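Local coordinates for enoyl-acyl carrier protein reductase (PDB 6KIA), which probably catalyses the NADH-dependent reduction of enoyl-acyl carrier protein in fatty acid synthesis, as an enoyl-acyl carrier protein reductase of the FabMG type, at residues H159-G164 / V208-F213; L269-A273 / T284-C288. All blocks are in the same frame, centred on the assembly; numbering follows the deposited sequence.

Contact 1 of 2, residues H159-G164 / V208-F213; sequences HTMAGG and VTANTF. With NAI (1,4-dihydronicotinamide adenine dinucleotide), chain D.
OG1 of Thr-212 is gripped from two directions: it accepts the ring N-H of His-159, NE2 to OG1 2.8 Å, and gives its own proton to the carbonyl O of Val-208 one turn back in the helix. The histidine bond is practically straight (179°) and lies in the ring plane, so it fixes the ring's rotation. With chi1 at 50°, OG1 sits between the backbone N and the carbonyl carbon of Thr-212, where it can reach back to Val-208 O; that oxygen is approached from above its carbonyl plane.

Phe-213 holds the same ring from another side. Its CB lies over one face of the imidazole in a CH-pi contact. The phenyl edge of Phe-213 also turns toward the face of the His-159 ring, a T-shaped pair with planes at 63°. The backbone N of Met-161 lies over the rim of the opposite face.

Farther along, Gly-163 N donates to Thr-209 OG1 at 3.2 Å, a hydroxyl that also bonds Gln-262. CG1 of Val-208 packs 3.4 Å from Gly-163 N. Glycine suits position 163, whose backbone angles would press any side chain against the preceding carbonyl, with adenine N7A of the cofactor close by. Water 1 lies 2.7 Å from Met-161 O and can bridge it to Thr-209 O.

Beyond the helix contacts the loop serves NADH: Thr-160 OG1 donates to ribose O3B (2.6 Å), Ala-162 N donates to O4B, and the extended Met-161 chain runs beside the adenine, with CG 3.4 Å from N3A. This is a dinucleotide site of Rossmann type, in which the loop following parallel strand 155-159 passes between the cofactor and helix 196-219.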
loop_
_atom_site.group_PDB
_atom_site.type_symbol
_atom_site.label_atom_id
_atom_site.label_comp_id
_atom_site.label_asym_id
_atom_site.label_seq_id
_atom_site.Cartn_x
_atom_site.Cartn_y
_atom_site.Cartn_z
ATOM N N HIS A 159 7.523 1.542 -7.014
ATOM C CA HIS A 159 7.702 0.812 -5.752
ATOM C C HIS A 159 6.350 0.480 -5.162
ATOM O O HIS A 159 5.471 1.328 -5.156
ATOM C CB HIS A 159 8.529 1.681 -4.806
ATOM C CG HIS A 159 8.712 1.131 -3.429
ATOM N ND1 HIS A 159 7.761 1.279 -2.440
ATOM C CD2 HIS A 159 9.777 0.533 -2.839
ATOM C CE1 HIS A 159 8.207 0.740 -1.321
ATOM N NE2 HIS A 159 9.430 0.284 -1.534
ATOM N N THR A 160 6.179 -0.746 -4.665
ATOM C CA THR A 160 4.894 -1.141 -4.075
ATOM C C THR A 160 5.077 -1.816 -2.731
ATOM O O THR A 160 4.095 -2.199 -2.096
ATOM C CB THR A 160 4.108 -2.139 -4.970
ATOM O OG1 THR A 160 4.822 -3.383 -5.005
ATOM C CG2 THR A 160 3.901 -1.604 -6.388
ATOM N N MET A 161 6.324 -2.017 -2.303
ATOM C CA MET A 161 6.589 -2.924 -1.188
ATOM C C MET A 161 6.116 -2.386 0.140
ATOM O O MET A 161 6.413 -1.253 0.499
ATOM C CB MET A 161 8.093 -3.220 -1.080
ATOM C CG MET A 161 8.664 -3.848 -2.323
ATOM S SD MET A 161 10.425 -4.168 -2.187
ATOM C CE MET A 161 10.729 -5.115 -3.686
ATOM N N ALA A 162 5.411 -3.242 0.865
ATOM C CA ALA A 162 5.011 -2.988 2.247
ATOM C C ALA A 162 4.839 -4.337 2.920
ATOM O O ALA A 162 4.336 -5.271 2.308
ATOM C CB ALA A 162 3.696 -2.173 2.313
ATOM N N GLY A 163 5.225 -4.439 4.186
ATOM C CA GLY A 163 5.062 -5.692 4.915
ATOM C C GLY A 163 6.089 -5.822 6.014
ATOM O O GLY A 163 6.547 -4.814 6.537
ATOM N N GLY A 164 6.450 -7.057 6.366
ATOM C CA GLY A 164 7.463 -7.292 7.379
ATOM C C GLY A 164 6.905 -8.018 8.591
ATOM O O GLY A 164 7.559 -8.097 9.627
ATOM N N VAL A 208 11.069 -3.044 5.133
ATOM C CA VAL A 208 10.274 -3.470 3.975
ATOM C C VAL A 208 9.483 -2.336 3.318
ATOM O O VAL A 208 9.465 -2.200 2.094
ATOM C CB VAL A 208 9.262 -4.591 4.367
ATOM C CG1 VAL A 208 8.458 -5.031 3.138
ATOM C CG2 VAL A 208 9.989 -5.796 5.033
ATOM N N THR A 209 8.806 -1.547 4.143
ATOM C CA THR A 209 7.857 -0.539 3.693
ATOM C C THR A 209 8.539 0.761 3.307
ATOM O O THR A 209 8.056 1.485 2.433
ATOM C CB THR A 209 6.813 -0.294 4.800
ATOM O OG1 THR A 209 6.178 -1.550 5.079
ATOM C CG2 THR A 209 5.775 0.758 4.412
ATOM N N ALA A 210 9.688 1.046 3.920
ATOM C CA ALA A 210 10.338 2.334 3.680
ATOM C C ALA A 210 11.722 2.221 3.048
ATOM O O ALA A 210 11.961 2.761 1.958
ATOM C CB ALA A 210 10.422 3.128 5.000
ATOM N N ASN A 211 12.646 1.541 3.717
ATOM C CA ASN A 211 14.032 1.544 3.256
ATOM C C ASN A 211 14.263 0.891 1.889
ATOM O O ASN A 211 15.196 1.252 1.185
ATOM C CB ASN A 211 14.912 0.890 4.311
ATOM C CG ASN A 211 14.951 1.702 5.592
ATOM O OD1 ASN A 211 14.663 2.900 5.581
ATOM N ND2 ASN A 211 15.298 1.058 6.699
ATOM N N THR A 212 13.404 -0.049 1.509
ATOM C CA THR A 212 13.421 -0.609 0.162
ATOM C C THR A 212 13.317 0.474 -0.937
ATOM O O THR A 212 13.873 0.295 -2.020
ATOM C CB THR A 212 12.266 -1.600 -0.037
ATOM O OG1 THR A 212 11.043 -0.983 0.390
ATOM C CG2 THR A 212 12.485 -2.850 0.804
ATOM N N PHE A 213 12.583 1.564 -0.680
ATOM C CA PHE A 213 12.490 2.675 -1.636
ATOM C C PHE A 213 13.829 3.363 -1.781
ATOM O O PHE A 213 14.231 3.728 -2.886
ATOM C CB PHE A 213 11.416 3.670 -1.194
ATOM C CG PHE A 213 10.976 4.643 -2.254
ATOM C CD1 PHE A 213 10.643 4.223 -3.547
ATOM C CD2 PHE A 213 10.768 5.969 -1.920
ATOM C CE1 PHE A 213 10.177 5.137 -4.502
ATOM C CE2 PHE A 213 10.316 6.884 -2.869
ATOM C CZ PHE A 213 10.007 6.465 -4.159
HETATM P PA NAI D . -0.608 -6.253 -2.078
HETATM O O1A NAI D . -1.170 -6.573 -3.430
HETATM O O2A NAI D . -0.558 -7.383 -1.069
HETATM O O5B NAI D . 0.829 -5.614 -2.311
HETATM C C5B NAI D . 1.841 -5.791 -1.340
HETATM C C4B NAI D . 3.153 -5.479 -2.122
HETATM O O4B NAI D . 4.280 -5.525 -1.056
HETATM C C3B NAI D . 3.428 -6.360 -3.016
HETATM O O3B NAI D . 3.989 -5.753 -4.251
HETATM C C2B NAI D . 4.547 -7.349 -2.306
HETATM O O2B NAI D . 5.268 -8.101 -3.350
HETATM C C1B NAI D . 5.280 -6.534 -1.631
HETATM N N9A NAI D . 5.823 -7.171 -0.413
HETATM C C8A NAI D . 5.286 -7.645 0.725
HETATM N N7A NAI D . 6.273 -8.124 1.480
HETATM C C5A NAI D . 7.435 -7.938 0.809
HETATM C C6A NAI D . 8.718 -8.285 1.202
HETATM N N6A NAI D . 9.257 -8.917 2.375
HETATM N N1A NAI D . 9.734 -8.009 0.368
HETATM C C2A NAI D . 9.492 -7.411 -0.841
HETATM N N3A NAI D . 8.208 -7.062 -1.230
HETATM C C4A NAI D . 7.177 -7.347 -0.375
HETATM O O3 NAI D . -1.476 -5.054 -1.340
HETATM P PN NAI D . -1.522 -3.473 -1.659
HETATM O O1N NAI D . -1.922 -3.238 -3.083
HETATM O O2N NAI D . -2.521 -2.942 -0.644
HETATM O O5D NAI D . -0.063 -2.892 -1.379
HETATM C C5D NAI D . 0.654 -2.177 -2.372
HETATM C C4D NAI D . 1.058 -0.814 -1.768
HETATM O O4D NAI D . -0.029 -0.083 -1.612
HETATM C C3D NAI D . 1.635 -0.994 -0.366
HETATM O O3D NAI D . 2.812 -0.280 -0.190
HETATM C C2D NAI D . 0.523 -0.367 0.504
HETATM O O2D NAI D . 1.082 -0.002 1.815
HETATM C C1D NAI D . 0.093 0.639 -0.211
HETATM N N1N NAI D . -1.228 1.124 0.187
HETATM C C2N NAI D . -2.266 0.262 0.477
HETATM C C3N NAI D . -3.495 0.774 0.913
HETATM C C7N NAI D . -4.675 -0.150 1.207
HETATM O O7N NAI D . -5.628 0.243 1.875
HETATM N N7N NAI D . -4.658 -1.470 0.684
HETATM C C4N NAI D . -3.709 2.139 1.044
HETATM C C5N NAI D . -2.666 3.005 0.698
HETATM C C6N NAI D . -1.434 2.491 0.279
HETATM O O HOH W 1 5.752 1.297 1.066
#

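Contact 2 of 2, residues L269-A273 / T284-C288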
loop_
_atom_site.group_PDB
_atom_site.type_symbol
_atom_site.label_atom_id
_atom_site.label_comp_id
_atom_site.label_asym_id
_atom_site.label_seq_id
_atom_site.Cartn_x
_atom_site.Cartn_y
_atom_site.Cartn_z
ATOM N N LEU A 269 9.073 6.595 4.598
ATOM C CA LEU A 269 8.986 6.529 3.138
ATOM C C LEU A 269 8.848 7.926 2.527
ATOM O O LEU A 269 9.556 8.280 1.563
ATOM C CB LEU A 269 7.799 5.652 2.728
ATOM C CG LEU A 269 7.495 5.514 1.234
ATOM C CD1 LEU A 269 8.566 4.648 0.562
ATOM C CD2 LEU A 269 6.090 4.936 1.032
ATOM N N GLU A 270 7.946 8.717 3.095
ATOM C CA GLU A 270 7.790 10.110 2.673
ATOM C C GLU A 270 9.104 10.885 2.796
ATOM O O GLU A 270 9.501 11.606 1.874
ATOM C CB GLU A 270 6.708 10.799 3.493
ATOM C CG GLU A 270 5.324 10.271 3.207
ATOM C CD GLU A 270 4.298 10.785 4.182
ATOM O OE1 GLU A 270 4.695 11.296 5.255
ATOM O OE2 GLU A 270 3.100 10.644 3.892
ATOM N N ARG A 271 9.776 10.736 3.939
ATOM C CA ARG A 271 11.046 11.448 4.128
ATOM C C ARG A 271 12.113 11.045 3.098
ATOM O O ARG A 271 12.881 11.887 2.631
ATOM C CB ARG A 271 11.586 11.239 5.540
ATOM C CG ARG A 271 10.755 11.932 6.599
ATOM C CD ARG A 271 11.449 11.981 7.966
ATOM N NE ARG A 271 11.887 10.682 8.481
ATOM C CZ ARG A 271 11.122 9.851 9.182
ATOM N NH1 ARG A 271 9.860 10.168 9.447
ATOM N NH2 ARG A 271 11.625 8.704 9.613
ATOM N N ILE A 272 12.164 9.763 2.747
ATOM C CA ILE A 272 13.083 9.306 1.704
ATOM C C ILE A 272 12.784 10.020 0.376
ATOM O O ILE A 272 13.706 10.519 -0.307
ATOM C CB ILE A 272 13.006 7.768 1.530
ATOM C CG1 ILE A 272 13.610 7.069 2.749
ATOM C CG2 ILE A 272 13.737 7.319 0.254
ATOM C CD1 ILE A 272 13.218 5.606 2.880
ATOM N N ALA A 273 11.501 10.116 0.029
ATOM C CA ALA A 273 11.114 10.843 -1.194
ATOM C C ALA A 273 11.524 12.313 -1.139
ATOM O O ALA A 273 12.013 12.868 -2.127
ATOM C CB ALA A 273 9.606 10.741 -1.440
ATOM N N THR A 284 8.184 10.358 -6.006
ATOM C CA THR A 284 6.940 10.829 -5.436
ATOM C C THR A 284 6.216 9.683 -4.719
ATOM O O THR A 284 5.997 8.607 -5.294
ATOM C CB THR A 284 6.020 11.442 -6.520
ATOM O OG1 THR A 284 6.689 12.554 -7.158
ATOM C CG2 THR A 284 4.687 11.923 -5.916
ATOM N N VAL A 285 5.852 9.927 -3.468
ATOM C CA VAL A 285 4.954 9.037 -2.739
ATOM C C VAL A 285 3.537 9.503 -2.953
ATOM O O VAL A 285 3.217 10.671 -2.714
ATOM C CB VAL A 285 5.244 9.024 -1.222
ATOM C CG1 VAL A 285 4.168 8.225 -0.476
ATOM C CG2 VAL A 285 6.644 8.469 -0.953
ATOM N N TYR A 286 2.686 8.599 -3.417
ATOM C CA TYR A 286 1.279 8.923 -3.603
ATOM C C TYR A 286 0.510 8.333 -2.460
ATOM O O TYR A 286 0.391 7.115 -2.361
ATOM C CB TYR A 286 0.765 8.392 -4.955
ATOM C CG TYR A 286 1.402 9.084 -6.147
ATOM C CD1 TYR A 286 2.597 8.609 -6.703
ATOM C CD2 TYR A 286 0.835 10.220 -6.679
ATOM C CE1 TYR A 286 3.175 9.256 -7.782
ATOM C CE2 TYR A 286 1.406 10.875 -7.759
ATOM C CZ TYR A 286 2.553 10.394 -8.302
ATOM O OH TYR A 286 3.094 11.074 -9.385
ATOM N N ASN A 287 0.016 9.199 -1.579
ATOM C CA ASN A 287 -0.780 8.738 -0.433
ATOM C C ASN A 287 -2.203 8.446 -0.880
ATOM O O ASN A 287 -2.989 9.359 -1.196
ATOM C CB ASN A 287 -0.742 9.754 0.705
ATOM C CG ASN A 287 0.551 9.684 1.491
ATOM O OD1 ASN A 287 1.096 8.586 1.730
ATOM N ND2 ASN A 287 1.080 10.850 1.880
ATOM N N CYS A 288 -2.506 7.158 -0.975
ATOM C CA CYS A 288 -3.741 6.686 -1.621
ATOM C C CYS A 288 -4.824 6.282 -0.636
ATOM O O CYS A 288 -4.524 6.034 0.532
ATOM C CB CYS A 288 -3.415 5.502 -2.540
ATOM S SG CYS A 288 -2.408 5.971 -4.003
#
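Val-285 CG2 meets Leu-269 CG and Ala-273 CB, each at 3.8 Å, and so fits between residues one turn apart on the helix. The small methyl of Ala-273 lets the strand come close at this end, while the branched end of Leu-269 reaches farther, its CD2 lying 4.1 Å from both CG1 and CG2 of Val-285. A beta-branched valine suits the strand and offers both methyls to the helix: CG1 stands anti to the backbone N (chi1 173°), and CG2 is left beside that N, facing the two helical residues.

At the other end of the strand the contact turns polar. Asn-287 ND2 donates to Glu-270 OE2 over 2.9 Å, meeting the carboxylate oxygen on its anti side and somewhat out of its plane; the two flat groups are turned 64° against each other. The extended chain of Glu-270 carries its carboxylate along to Asn-287. OE2 also hydrogen-bonds ND1 of His-242, so two partners hold one oxygen of this buried side chain.

Helix 263-278 packs here on the mainly parallel sheet of a Rossmann-like domain, as the helical part of the crossover from strand 234-240 to its neighbour 283-287. The short segments run roughly antiparallel, their directions 144° apart and their axes 7.9 Å apart at closest approach.

Outward, backbone bonds to Tyr-236 and Ala-238 on one flank, and to Pro-420 and Leu-422 on the other, hold strand 283-287 in the sheet. Val-421 and Trp-423 touch both Glu-270 and Asn-287, while Phe-213 of helix 196-219 touches Leu-269.

How the contacts relate
The two contacts, with centres 11 Å apart, meet where helices 196-219 and 263-278 pack together. Phe-213 and Leu-269 join them: CB of Phe-213 lies 3.5 Å from CD1 of Leu-269, so the residue that covers the histidine ring in contact 1 also backs the leucine that meets the strand in contact 2. Beside them, Ala-210 O lies 3.2 Å from Ile-272 CD1. Both contacts border NADH, but differently: 159-164 binds it directly, whereas in contact 2 the nearest atoms of the Leu-269 side chain and the bound NADH (NAI) are about 6 Å apart. Lys-266, earlier on the same helix, hydrogen-bonds the cofactor, and Cys-288, just past strand 283-287, belongs to its pocket.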